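Putative polyketide synthase (Brevibacillus brevis, PDB 6HP2) is a trans-AT polyketide synthase that probably takes part in intermediate steps of bacillaene synthesis, represented here by its O-methyltransferase domain with bound S-adenosyl-L-homocysteine. Local coordinates at residues Glu82-Val86 with Tyr316-Leu320; Gln85-Lys90 with Ala321-Asn325; Ile235-Asp240 with Lys309-Pro315; Val47-Lys53 with Gln244-His250. All coordinates share one frame; numbering follows the deposited sequence.

Contact 1 (Glu82-Val86 with Tyr316-Leu320). With SAH (S-adenosyl-L-homocysteine), chain B.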
# COMPACT_ATOMS: atom_id res chain seq x y z
N GLU A 82 -9.12 1.00 8.05
CA GLU A 82 -9.91 2.08 7.45
C GLU A 82 -9.28 2.52 6.13
O GLU A 82 -9.96 2.70 5.12
CB GLU A 82 -9.98 3.25 8.42
CG GLU A 82 -10.68 4.51 7.80
CD GLU A 82 -10.39 5.76 8.63
OE1 GLU A 82 -11.14 5.95 9.60
OE2 GLU A 82 -9.39 6.50 8.34
N MET A 83 -7.96 2.73 6.14
CA MET A 83 -7.28 3.16 4.92
C MET A 83 -7.44 2.17 3.79
O MET A 83 -7.66 2.55 2.64
CB MET A 83 -5.80 3.37 5.20
CG MET A 83 -5.03 3.85 3.97
SD MET A 83 -3.32 4.38 4.39
CE MET A 83 -2.55 2.90 4.97
N ARG A 84 -7.27 0.90 4.07
CA ARG A 84 -7.50 -0.13 3.05
C ARG A 84 -8.94 -0.14 2.57
O ARG A 84 -9.20 -0.38 1.39
CB ARG A 84 -7.10 -1.49 3.63
CG ARG A 84 -5.60 -1.67 3.68
CD ARG A 84 -5.23 -2.95 4.46
NE ARG A 84 -3.86 -3.36 4.18
CZ ARG A 84 -2.78 -2.77 4.70
NH1 ARG A 84 -2.90 -1.70 5.51
NH2 ARG A 84 -1.60 -3.25 4.39
N GLN A 85 -9.90 0.14 3.46
CA GLN A 85 -11.28 0.21 3.02
C GLN A 85 -11.46 1.31 1.99
O GLN A 85 -12.20 1.15 1.00
CB GLN A 85 -12.26 0.45 4.18
CG GLN A 85 -12.35 -0.75 5.17
CD GLN A 85 -13.20 -0.44 6.36
OE1 GLN A 85 -13.30 0.72 6.75
NE2 GLN A 85 -13.81 -1.46 6.96
N VAL A 86 -10.83 2.46 2.22
CA VAL A 86 -10.92 3.55 1.23
C VAL A 86 -10.26 3.10 -0.06
O VAL A 86 -10.75 3.38 -1.13
CB VAL A 86 -10.30 4.85 1.77
CG1 VAL A 86 -10.33 6.00 0.68
CG2 VAL A 86 -11.13 5.35 3.01
N TYR A 316 -7.97 12.70 1.54
CA TYR A 316 -8.48 11.46 2.14
C TYR A 316 -9.76 11.65 2.98
O TYR A 316 -10.64 10.78 2.95
CB TYR A 316 -7.35 10.80 2.95
CG TYR A 316 -7.71 9.54 3.69
CD1 TYR A 316 -7.73 8.32 3.04
CD2 TYR A 316 -7.99 9.56 5.05
CE1 TYR A 316 -8.04 7.16 3.72
CE2 TYR A 316 -8.30 8.41 5.74
CZ TYR A 316 -8.32 7.21 5.06
OH TYR A 316 -8.63 6.04 5.73
N PRO A 317 -9.84 12.78 3.75
CA PRO A 317 -11.10 12.92 4.48
C PRO A 317 -12.30 12.98 3.58
O PRO A 317 -13.37 12.50 3.96
CB PRO A 317 -10.94 14.24 5.24
CG PRO A 317 -9.39 14.38 5.38
CD PRO A 317 -8.89 13.87 4.06
N GLU A 318 -12.13 13.53 2.37
CA GLU A 318 -13.26 13.63 1.43
C GLU A 318 -13.60 12.26 0.89
O GLU A 318 -14.79 11.91 0.82
CB GLU A 318 -12.94 14.60 0.28
CG GLU A 318 -14.02 14.67 -0.80
CD GLU A 318 -13.56 15.42 -2.06
OE1 GLU A 318 -12.83 16.43 -1.93
OE2 GLU A 318 -13.92 14.98 -3.17
N ALA A 319 -12.58 11.48 0.51
CA ALA A 319 -12.80 10.11 0.06
C ALA A 319 -13.36 9.22 1.16
O ALA A 319 -14.21 8.34 0.90
CB ALA A 319 -11.49 9.53 -0.47
N LEU A 320 -12.84 9.36 2.38
CA LEU A 320 -13.35 8.59 3.51
C LEU A 320 -14.82 8.92 3.77
O LEU A 320 -15.65 8.03 3.95
CB LEU A 320 -12.53 8.91 4.77
CG LEU A 320 -12.94 8.33 6.09
CD1 LEU A 320 -12.94 6.77 6.08
CD2 LEU A 320 -11.99 8.89 7.20
N SAH B . 1.67 -4.89 1.52
CA SAH B . 2.03 -5.41 2.83
CB SAH B . 3.52 -5.29 3.11
CG SAH B . 4.14 -3.93 2.82
SD SAH B . 5.86 -3.86 3.38
C SAH B . 1.21 -4.68 3.87
O SAH B . 1.32 -4.97 5.06
OXT SAH B . 0.43 -3.81 3.50
C5' SAH B . 6.65 -4.00 1.77
C4' SAH B . 6.49 -5.39 1.16
O4' SAH B . 7.02 -5.37 -0.19
C3' SAH B . 7.38 -6.45 1.89
O3' SAH B . 6.54 -7.62 2.00
C2' SAH B . 8.57 -6.72 0.98
O2' SAH B . 9.11 -8.00 1.06
C1' SAH B . 7.92 -6.45 -0.40
N9 SAH B . 8.83 -6.15 -1.50
C8 SAH B . 9.76 -5.15 -1.58
N7 SAH B . 10.39 -5.31 -2.75
C5 SAH B . 9.83 -6.34 -3.42
C6 SAH B . 10.08 -6.95 -4.65
N6 SAH B . 10.99 -6.51 -5.52
N1 SAH B . 9.31 -8.00 -5.04
C2 SAH B . 8.36 -8.54 -4.19
N3 SAH B . 8.14 -7.95 -2.97
C4 SAH B . 8.89 -6.92 -2.58
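Glu-82 and Tyr-316 join two helices of a class I, Rossmann-like methyltransferase fold. Helix 70-88 meets helix 316-326 at 75°, and the axes of segments 82-86 and 316-320 come within 10.6 Å. The Tyr-316 ring reaches across to helix 70-88. Its CG is anti to the backbone N (chi1 178°), which carries the phenol out to the other helix. Tyr-316 OH donates to Glu-82 OE2 at 2.8 Å. The hydroxyl comes to the anti side of the carboxylate, close to its plane. Carboxylate and ring are turned 39° from each other. The same Tyr-316 OH lies 3.3 Å from Met-83 CA, so the phenol tip rests on the helix backbone.

Glu-82 is extended and crosses Leu-320 at about a right angle. The methylene Glu-82 CG sits 3.6 Å from Leu-320 CD1. The carboxylate has an apolar neighbour too, with Leu-320 CD2 3.7 Å from Glu-82 OE2. Leu-288 of strand 284-293 also touches Met-83, Val-86 and Tyr-316. Arg-84 points away from helix 316-326. It belongs to the S-adenosyl-L-homocysteine site, and Asp-109 holds its NE in a salt bridge.

Val-86 splits its two methyls. Val-86 CG2 meets Tyr-316 CE1 at 3.7 Å and also touches Leu-320. Val-86 CG1 packs on Ala-319 CB at 3.9 Å.

Contact 2 (Gln85-Lys90 with Ala321-Asn325)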
# COMPACT_ATOMS: atom_id res chain seq x y z
N GLN A 85 -9.90 0.14 3.46
CA GLN A 85 -11.28 0.21 3.02
C GLN A 85 -11.46 1.31 1.99
O GLN A 85 -12.20 1.15 1.00
CB GLN A 85 -12.26 0.45 4.18
CG GLN A 85 -12.35 -0.75 5.17
CD GLN A 85 -13.20 -0.44 6.36
OE1 GLN A 85 -13.30 0.72 6.75
NE2 GLN A 85 -13.81 -1.46 6.96
N VAL A 86 -10.83 2.46 2.22
CA VAL A 86 -10.92 3.55 1.23
C VAL A 86 -10.26 3.10 -0.06
O VAL A 86 -10.75 3.38 -1.13
CB VAL A 86 -10.30 4.85 1.77
CG1 VAL A 86 -10.33 6.00 0.68
CG2 VAL A 86 -11.13 5.35 3.01
N LEU A 87 -9.17 2.37 0.02
CA LEU A 87 -8.50 1.96 -1.21
C LEU A 87 -9.38 1.03 -2.03
O LEU A 87 -9.42 1.12 -3.27
CB LEU A 87 -7.17 1.23 -0.88
CG LEU A 87 -6.33 0.71 -2.05
CD1 LEU A 87 -5.74 1.88 -2.80
CD2 LEU A 87 -5.21 -0.21 -1.49
N PHE A 88 -10.05 0.08 -1.35
CA PHE A 88 -10.80 -0.98 -2.01
C PHE A 88 -12.27 -0.64 -2.29
O PHE A 88 -12.99 -1.47 -2.88
CB PHE A 88 -10.72 -2.26 -1.18
CG PHE A 88 -9.36 -3.01 -1.29
CD1 PHE A 88 -9.08 -3.82 -2.37
CD2 PHE A 88 -8.43 -2.93 -0.27
CE1 PHE A 88 -7.92 -4.49 -2.48
CE2 PHE A 88 -7.23 -3.60 -0.35
CZ PHE A 88 -6.96 -4.38 -1.46
N CYS A 89 -12.77 0.52 -1.89
CA CYS A 89 -14.22 0.69 -1.77
C CYS A 89 -14.95 0.96 -3.09
O CYS A 89 -16.20 1.10 -3.06
CB CYS A 89 -14.56 1.81 -0.79
SG CYS A 89 -14.28 3.48 -1.42
N LYS A 90 -14.24 1.00 -4.23
CA LYS A 90 -14.88 1.10 -5.54
C LYS A 90 -14.87 -0.23 -6.30
O LYS A 90 -15.33 -0.29 -7.40
CB LYS A 90 -14.20 2.16 -6.44
CG LYS A 90 -14.22 3.55 -5.85
CD LYS A 90 -15.59 4.13 -5.75
CE LYS A 90 -15.56 5.57 -5.15
NZ LYS A 90 -14.79 6.53 -5.98
N ALA A 321 -15.16 10.21 3.77
CA ALA A 321 -16.54 10.61 4.01
C ALA A 321 -17.46 10.14 2.88
O ALA A 321 -18.63 9.77 3.11
CB ALA A 321 -16.60 12.12 4.19
N GLU A 322 -16.96 10.14 1.65
CA GLU A 322 -17.74 9.62 0.52
C GLU A 322 -17.99 8.13 0.71
O GLU A 322 -19.09 7.63 0.51
CB GLU A 322 -17.00 9.87 -0.80
CG GLU A 322 -17.75 9.37 -2.05
CD GLU A 322 -16.88 9.38 -3.30
OE1 GLU A 322 -17.32 9.94 -4.32
OE2 GLU A 322 -15.78 8.80 -3.29
N MET A 323 -16.96 7.38 1.07
CA MET A 323 -17.16 5.95 1.37
C MET A 323 -18.21 5.71 2.43
O MET A 323 -19.13 4.91 2.25
CB MET A 323 -15.81 5.32 1.78
CG MET A 323 -15.94 3.87 2.04
SD MET A 323 -14.42 3.11 2.65
CE MET A 323 -14.66 3.62 4.33
N ILE A 324 -18.08 6.36 3.58
CA ILE A 324 -19.06 6.17 4.65
C ILE A 324 -20.46 6.55 4.19
O ILE A 324 -21.44 5.84 4.47
CB ILE A 324 -18.63 6.98 5.89
CG1 ILE A 324 -17.31 6.41 6.45
CG2 ILE A 324 -19.73 7.00 6.94
CD1 ILE A 324 -16.69 7.28 7.52
N ASN A 325 -20.58 7.65 3.48
CA ASN A 325 -21.89 8.07 2.98
C ASN A 325 -22.47 7.09 1.97
O ASN A 325 -23.69 6.94 1.91
CB ASN A 325 -21.77 9.46 2.35
CG ASN A 325 -23.11 9.99 1.86
OD1 ASN A 325 -23.32 10.22 0.67
ND2 ASN A 325 -24.03 10.18 2.80
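Val-86 and Met-323 have the nearest CA atoms, 6.7 Å apart, where the C-terminal part of helix 70-88 and the turn after it pass helix 316-326. This is helix packing within the class I methyltransferase fold. Both helices lie against the central sheet. Val-86 and Leu-87 touch Leu-288 of strand 284-293, and Ala-319 of helix 316-326 touches Ile-239 of strand 233-240.

Met-323 is the main side chain. It projects straight from its helix as far as the sulfur, with CG anti to the backbone N (chi1 -178°). It then bends at chi3, which turns the terminal methyl toward Gln-85. Met-323 SD comes 3.4 Å from the backbone Gln-85 O. The Met-323 side chain crosses that of Gln-85 at about a right angle, with Met-323 SD 3.8 Å from Gln-85 CB. Met-323 CE lies 4.0 Å from Gln-85 OE1. The amide nitrogen of Gln-85 is held elsewhere, by Pro-332 O.

Cys-89 packs beside the thioether. Cys-89 CB is 3.7 Å from Met-323 SD, and Cys-89 SG lies beside Met-323 CG at 3.9 Å. The sulfur of Met-323 is therefore lodged among backbone and carbon atoms in a buried site.

Charge appears only nearer the surface. Lys-90 is bent at chi2 and chi4, and its ammonium is bound more closely by Glu-237. Glu-322 also forms a weak, long pair with Arg-314. Between the two segments the salt bridge is long, with Lys-90 NZ 3.7 Å from Glu-322 OE2.

Contact 3 (Ile235-Asp240 with Lys309-Pro315)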
# COMPACT_ATOMS: atom_id res chain seq x y z
N ILE A 235 -4.73 6.93 -14.28
CA ILE A 235 -5.23 7.16 -12.94
C ILE A 235 -6.72 7.38 -13.01
O ILE A 235 -7.18 8.38 -13.56
CB ILE A 235 -4.53 8.36 -12.30
CG1 ILE A 235 -3.05 8.06 -12.14
CG2 ILE A 235 -5.24 8.69 -10.99
CD1 ILE A 235 -2.21 9.36 -11.87
N ASP A 236 -7.48 6.49 -12.36
CA ASP A 236 -8.91 6.71 -12.24
C ASP A 236 -9.20 7.60 -11.04
O ASP A 236 -10.12 8.44 -11.08
CB ASP A 236 -9.64 5.35 -12.13
CG ASP A 236 -11.16 5.51 -12.20
OD1 ASP A 236 -11.64 6.12 -13.17
OD2 ASP A 236 -11.83 5.05 -11.28
N GLU A 237 -8.44 7.41 -9.96
CA GLU A 237 -8.60 8.13 -8.72
C GLU A 237 -7.26 8.17 -8.01
O GLU A 237 -6.51 7.18 -8.01
CB GLU A 237 -9.66 7.46 -7.84
CG GLU A 237 -10.09 8.29 -6.66
CD GLU A 237 -11.38 7.78 -5.99
OE1 GLU A 237 -12.00 6.86 -6.53
OE2 GLU A 237 -11.75 8.30 -4.92
N ILE A 238 -6.91 9.34 -7.50
CA ILE A 238 -5.69 9.52 -6.69
C ILE A 238 -6.10 10.30 -5.45
O ILE A 238 -6.76 11.34 -5.54
CB ILE A 238 -4.56 10.22 -7.47
CG1 ILE A 238 -3.32 10.50 -6.63
CG2 ILE A 238 -5.08 11.57 -8.10
CD1 ILE A 238 -2.45 9.31 -6.43
N ILE A 239 -5.77 9.76 -4.27
CA ILE A 239 -6.18 10.34 -3.03
C ILE A 239 -4.96 10.69 -2.19
O ILE A 239 -4.11 9.84 -1.99
CB ILE A 239 -7.04 9.34 -2.25
CG1 ILE A 239 -8.35 9.06 -3.00
CG2 ILE A 239 -7.31 9.86 -0.86
CD1 ILE A 239 -9.08 7.84 -2.50
N ASP A 240 -4.87 11.91 -1.67
CA ASP A 240 -3.70 12.30 -0.89
C ASP A 240 -3.96 12.14 0.62
O ASP A 240 -4.86 12.76 1.16
CB ASP A 240 -3.34 13.75 -1.19
CG ASP A 240 -2.06 14.19 -0.52
OD1 ASP A 240 -1.42 13.34 0.13
OD2 ASP A 240 -1.69 15.37 -0.64
N LYS A 309 -5.29 14.31 -13.30
CA LYS A 309 -5.62 13.71 -12.02
C LYS A 309 -4.65 14.14 -10.92
O LYS A 309 -5.05 14.40 -9.78
CB LYS A 309 -5.60 12.18 -12.15
CG LYS A 309 -6.74 11.67 -13.09
CD LYS A 309 -8.07 11.74 -12.34
CE LYS A 309 -9.21 11.28 -13.25
NZ LYS A 309 -10.43 11.07 -12.44
N LEU A 310 -3.36 14.17 -11.23
CA LEU A 310 -2.37 14.51 -10.20
C LEU A 310 -2.38 16.00 -9.84
O LEU A 310 -1.87 16.36 -8.77
CB LEU A 310 -0.99 14.09 -10.66
CG LEU A 310 -0.74 12.58 -10.61
CD1 LEU A 310 0.45 12.12 -11.34
CD2 LEU A 310 -0.62 12.09 -9.19
N SER A 311 -3.01 16.85 -10.66
CA SER A 311 -3.10 18.27 -10.34
C SER A 311 -4.20 18.55 -9.34
O SER A 311 -4.27 19.65 -8.80
CB SER A 311 -3.32 19.11 -11.62
OG SER A 311 -4.66 18.97 -12.09
N LYS A 312 -5.03 17.56 -9.00
CA LYS A 312 -6.14 17.78 -8.06
C LYS A 312 -6.40 16.48 -7.30
O LYS A 312 -7.45 15.85 -7.36
CB LYS A 312 -7.38 18.29 -8.79
CG LYS A 312 -7.82 17.46 -9.95
CD LYS A 312 -8.96 18.17 -10.68
CE LYS A 312 -9.74 17.22 -11.58
NZ LYS A 312 -8.90 16.68 -12.68
N LYS A 313 -5.41 16.04 -6.55
CA LYS A 313 -5.55 14.86 -5.73
C LYS A 313 -6.67 15.04 -4.72
O LYS A 313 -6.87 16.13 -4.19
CB LYS A 313 -4.21 14.63 -5.02
CG LYS A 313 -3.07 14.42 -5.91
CD LYS A 313 -1.79 14.13 -5.10
CE LYS A 313 -1.18 15.51 -4.63
NZ LYS A 313 -0.06 15.35 -3.67
N ARG A 314 -7.42 13.96 -4.47
CA ARG A 314 -8.55 14.08 -3.56
C ARG A 314 -8.03 14.01 -2.14
O ARG A 314 -7.27 13.10 -1.84
CB ARG A 314 -9.57 12.96 -3.79
CG ARG A 314 -10.11 12.93 -5.23
CD ARG A 314 -11.23 11.93 -5.39
NE ARG A 314 -12.37 12.25 -4.54
CZ ARG A 314 -13.51 11.56 -4.52
NH1 ARG A 314 -13.67 10.52 -5.32
NH2 ARG A 314 -14.48 11.93 -3.71
N PRO A 315 -8.45 14.90 -1.26
CA PRO A 315 -8.12 14.73 0.18
C PRO A 315 -8.73 13.48 0.77
O PRO A 315 -9.91 13.15 0.55
CB PRO A 315 -8.68 16.00 0.86
CG PRO A 315 -8.89 17.01 -0.30
CD PRO A 315 -9.19 16.17 -1.55
O HOH W 1 -12.21 9.15 -13.70
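Lys-309 lies against Ile-235 and Asp-236 along its whole length. Lys-309 CB touches Ile-235 CG2 at 3.7 Å. Lys-309 CG is 3.4 Å from Ile-235 O. The chain then bends at chi2 (-76°), which carries CD and CE along the Ile-235 and Asp-236 carbonyls. CD stays near Ile-235 O, and CE lies close to both oxygens. At the tip, Lys-309 NZ donates to Asp-236 O at 3.0 Å, coming from above the carbonyl plane. A water accepts from Lys-309 NZ at 2.9 Å and donates to Asp-236 OD1. It links the two charged groups, which do not meet directly.

Further along, the segments pair as parallel strands. Arg-314 N donates to Ile-238 O at 2.9 Å, nearly straight at 174°. Asp-240 N returns a bond to Arg-314 O at 2.7 Å. The Arg-314 guanidinium forms a salt bridge from NH1 to Glu-237 OE2 at 3.0 Å. The two planar groups are only 15° apart. The other Glu-237 oxygen pairs with Lys-90, and Arg-314 also holds Glu-318. Lys-313 NZ forms a salt bridge with Asp-240 OD2 whose hydrogen bond is weak; Asp-240 OD1 binds Ser-242. Ile-235 CD1 packs on Leu-310 CG, and Ile-238 CG1 on Leu-310 CD2.

Asp-236 and Glu-237 form a classic beta bulge opposite Lys-290 of strand 284-293. Strand 233-240 runs between strand 284-293 and the short edge strand 314-315. Helix 299-310 precedes that edge strand, and helix 316-326 follows it directly.

Contact 4 (Val47-Lys53 with Gln244-His250)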
# COMPACT_ATOMS: atom_id res chain seq x y z
N VAL A 47 2.21 2.41 7.62
CA VAL A 47 1.71 3.49 8.47
C VAL A 47 0.20 3.57 8.25
O VAL A 47 -0.38 2.76 7.51
CB VAL A 47 2.45 4.79 8.13
CG1 VAL A 47 3.93 4.61 8.47
CG2 VAL A 47 2.25 5.14 6.65
N CYS A 48 -0.45 4.50 8.93
CA CYS A 48 -1.90 4.56 8.98
C CYS A 48 -2.29 6.00 9.17
O CYS A 48 -1.51 6.80 9.71
CB CYS A 48 -2.46 3.70 10.13
SG CYS A 48 -2.12 4.30 11.83
N PRO A 49 -3.51 6.38 8.75
CA PRO A 49 -3.93 7.78 8.84
C PRO A 49 -4.72 8.18 10.08
O PRO A 49 -5.69 7.50 10.40
CB PRO A 49 -4.91 7.87 7.67
CG PRO A 49 -5.60 6.57 7.74
CD PRO A 49 -4.49 5.60 7.99
N PHE A 50 -4.28 9.20 10.83
CA PHE A 50 -5.02 9.77 11.95
C PHE A 50 -5.74 11.02 11.47
O PHE A 50 -5.11 11.87 10.84
CB PHE A 50 -4.11 10.16 13.09
CG PHE A 50 -3.74 9.01 14.03
CD1 PHE A 50 -3.94 7.71 13.67
CD2 PHE A 50 -3.15 9.26 15.25
CE1 PHE A 50 -3.62 6.67 14.52
CE2 PHE A 50 -2.79 8.23 16.08
CZ PHE A 50 -3.04 6.92 15.70
N GLU A 51 -7.02 11.17 11.80
CA GLU A 51 -7.77 12.40 11.43
C GLU A 51 -7.19 13.62 12.12
O GLU A 51 -7.21 14.74 11.56
CB GLU A 51 -9.24 12.25 11.78
CG GLU A 51 -9.97 11.17 10.96
CD GLU A 51 -11.48 11.13 11.24
OE1 GLU A 51 -11.97 11.97 12.02
OE2 GLU A 51 -12.16 10.25 10.67
N ARG A 52 -6.61 13.42 13.30
CA ARG A 52 -5.99 14.49 14.06
C ARG A 52 -4.83 13.92 14.84
O ARG A 52 -4.75 12.72 15.09
CB ARG A 52 -6.99 15.13 15.05
CG ARG A 52 -7.50 14.18 16.10
CD ARG A 52 -8.95 14.45 16.48
NE ARG A 52 -9.92 14.01 15.47
CZ ARG A 52 -10.41 12.78 15.37
NH1 ARG A 52 -10.01 11.83 16.20
NH2 ARG A 52 -11.29 12.49 14.42
N LYS A 53 -3.93 14.81 15.26
CA LYS A 53 -2.88 14.43 16.20
C LYS A 53 -3.48 14.08 17.56
O LYS A 53 -4.38 14.77 18.05
CB LYS A 53 -1.86 15.55 16.35
CG LYS A 53 -1.13 15.83 15.04
CD LYS A 53 -0.21 17.04 15.16
CE LYS A 53 0.57 17.26 13.87
NZ LYS A 53 -0.34 17.47 12.69
N GLN A 244 -2.90 13.29 7.11
CA GLN A 244 -3.34 12.31 8.09
C GLN A 244 -2.21 11.39 8.54
O GLN A 244 -2.11 11.05 9.72
CB GLN A 244 -4.52 11.50 7.55
CG GLN A 244 -5.80 12.30 7.39
CD GLN A 244 -5.69 13.36 6.32
OE1 GLN A 244 -5.09 13.15 5.27
NE2 GLN A 244 -6.29 14.52 6.57
N ILE A 245 -1.36 10.98 7.60
CA ILE A 245 -0.24 10.12 7.95
C ILE A 245 0.69 10.87 8.87
O ILE A 245 1.10 10.36 9.91
CB ILE A 245 0.56 9.70 6.71
CG1 ILE A 245 -0.34 8.91 5.78
CG2 ILE A 245 1.77 8.87 7.12
CD1 ILE A 245 -0.84 7.62 6.36
N ALA A 246 1.04 12.09 8.48
CA ALA A 246 1.89 12.91 9.34
C ALA A 246 1.26 13.09 10.73
O ALA A 246 1.98 13.15 11.73
CB ALA A 246 2.16 14.29 8.68
N ASN A 247 -0.07 13.18 10.82
CA ASN A 247 -0.69 13.26 12.15
C ASN A 247 -0.38 12.02 12.99
O ASN A 247 -0.08 12.12 14.18
CB ASN A 247 -2.20 13.37 12.07
CG ASN A 247 -2.67 14.69 11.52
OD1 ASN A 247 -1.97 15.67 11.59
ND2 ASN A 247 -3.89 14.71 11.01
N ALA A 248 -0.48 10.84 12.38
CA ALA A 248 -0.21 9.58 13.07
C ALA A 248 1.26 9.46 13.46
O ALA A 248 1.60 8.83 14.46
CB ALA A 248 -0.59 8.42 12.14
N LEU A 249 2.14 9.99 12.64
CA LEU A 249 3.58 9.87 12.87
C LEU A 249 4.14 11.02 13.67
O LEU A 249 5.36 11.05 13.91
CB LEU A 249 4.33 9.76 11.56
CG LEU A 249 3.99 8.53 10.73
CD1 LEU A 249 4.86 8.46 9.48
CD2 LEU A 249 4.19 7.28 11.56
N HIS A 250 3.29 11.94 14.14
CA HIS A 250 3.76 13.02 15.03
C HIS A 250 4.22 12.41 16.35
O HIS A 250 3.40 11.89 17.12
CB HIS A 250 2.67 14.06 15.26
CG HIS A 250 3.14 15.30 15.94
ND1 HIS A 250 2.82 15.61 17.25
CD2 HIS A 250 3.94 16.29 15.50
CE1 HIS A 250 3.37 16.77 17.56
NE2 HIS A 250 4.06 17.20 16.52
O HOH W 2 -7.68 15.11 8.94
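Phe-50 lays one ring face over Ala-248, fastening the loop before helix 59-64 to helix 242-249 of the class I methyltransferase fold. Ala-248 CB stands 3.9 Å from the centroid of the Phe-50 ring, 21° off the normal, a CH-pi contact. Phe-57 meets the same ring edge to face. The Phe-50 backbone is held as well. Phe-50 N donates to Gln-244 O at 3.1 Å from above the carbonyl plane. Ala-248 N reaches that oxygen from the opposite face, so a normal helix bond is kept while the loop is gripped.

Asn-247 serves the loop with both ends of its amide. Asn-247 ND2 donates to Phe-50 O at 3.1 Å, and this acceptor lies in the amide plane. Asn-247 OD1 takes a bond from Lys-53 NZ at 2.7 Å. These two bonds fix the amide rotation. Lys-53 crosses Asn-247 at about a right angle, bending at chi4 (58°) to bring the ammonium to it. Lys-53 CD lies over a face of the His-250 ring, 4.0 Å from the centroid.

At the Val-47 end the contact is apolar. Val-47 crosses Ile-245 at about a right angle, with Val-47 CG2 3.8 Å from Ile-245 CG2. The other Val-47 methyl meets Leu-249. A water links Glu-51 O to Gln-244 NE2. The buried Cys-48 O has no polar partner in the model. It faces carbon instead: Ile-245 CD1 lies 3.5 Å from Cys-48 O, and Ala-248 CB is nearer still at 3.1 Å.

How the contacts relate
Contacts 1 and 2 are buried and share helix 70-88 and helix 316-326. Contact 1 sets a buried phenol against a carboxylate, whereas contact 2 relies on a thioether. Contacts 3 and 4 are partly buried and more polar. Contact 3 is strand pairing flanked by charges, and contact 4 combines loop-to-helix bonds with ring faces. Edge strand 314-315 leads straight into the helix of contacts 1 and 2. There Ile-239 of contact 3 packs on Ala-319 and Val-86. Lys-90 with Glu-237 ties contact 2 to contact 3. Contact 4 touches contact 1 through Pro-49 at Tyr-316, but does not touch contact 2.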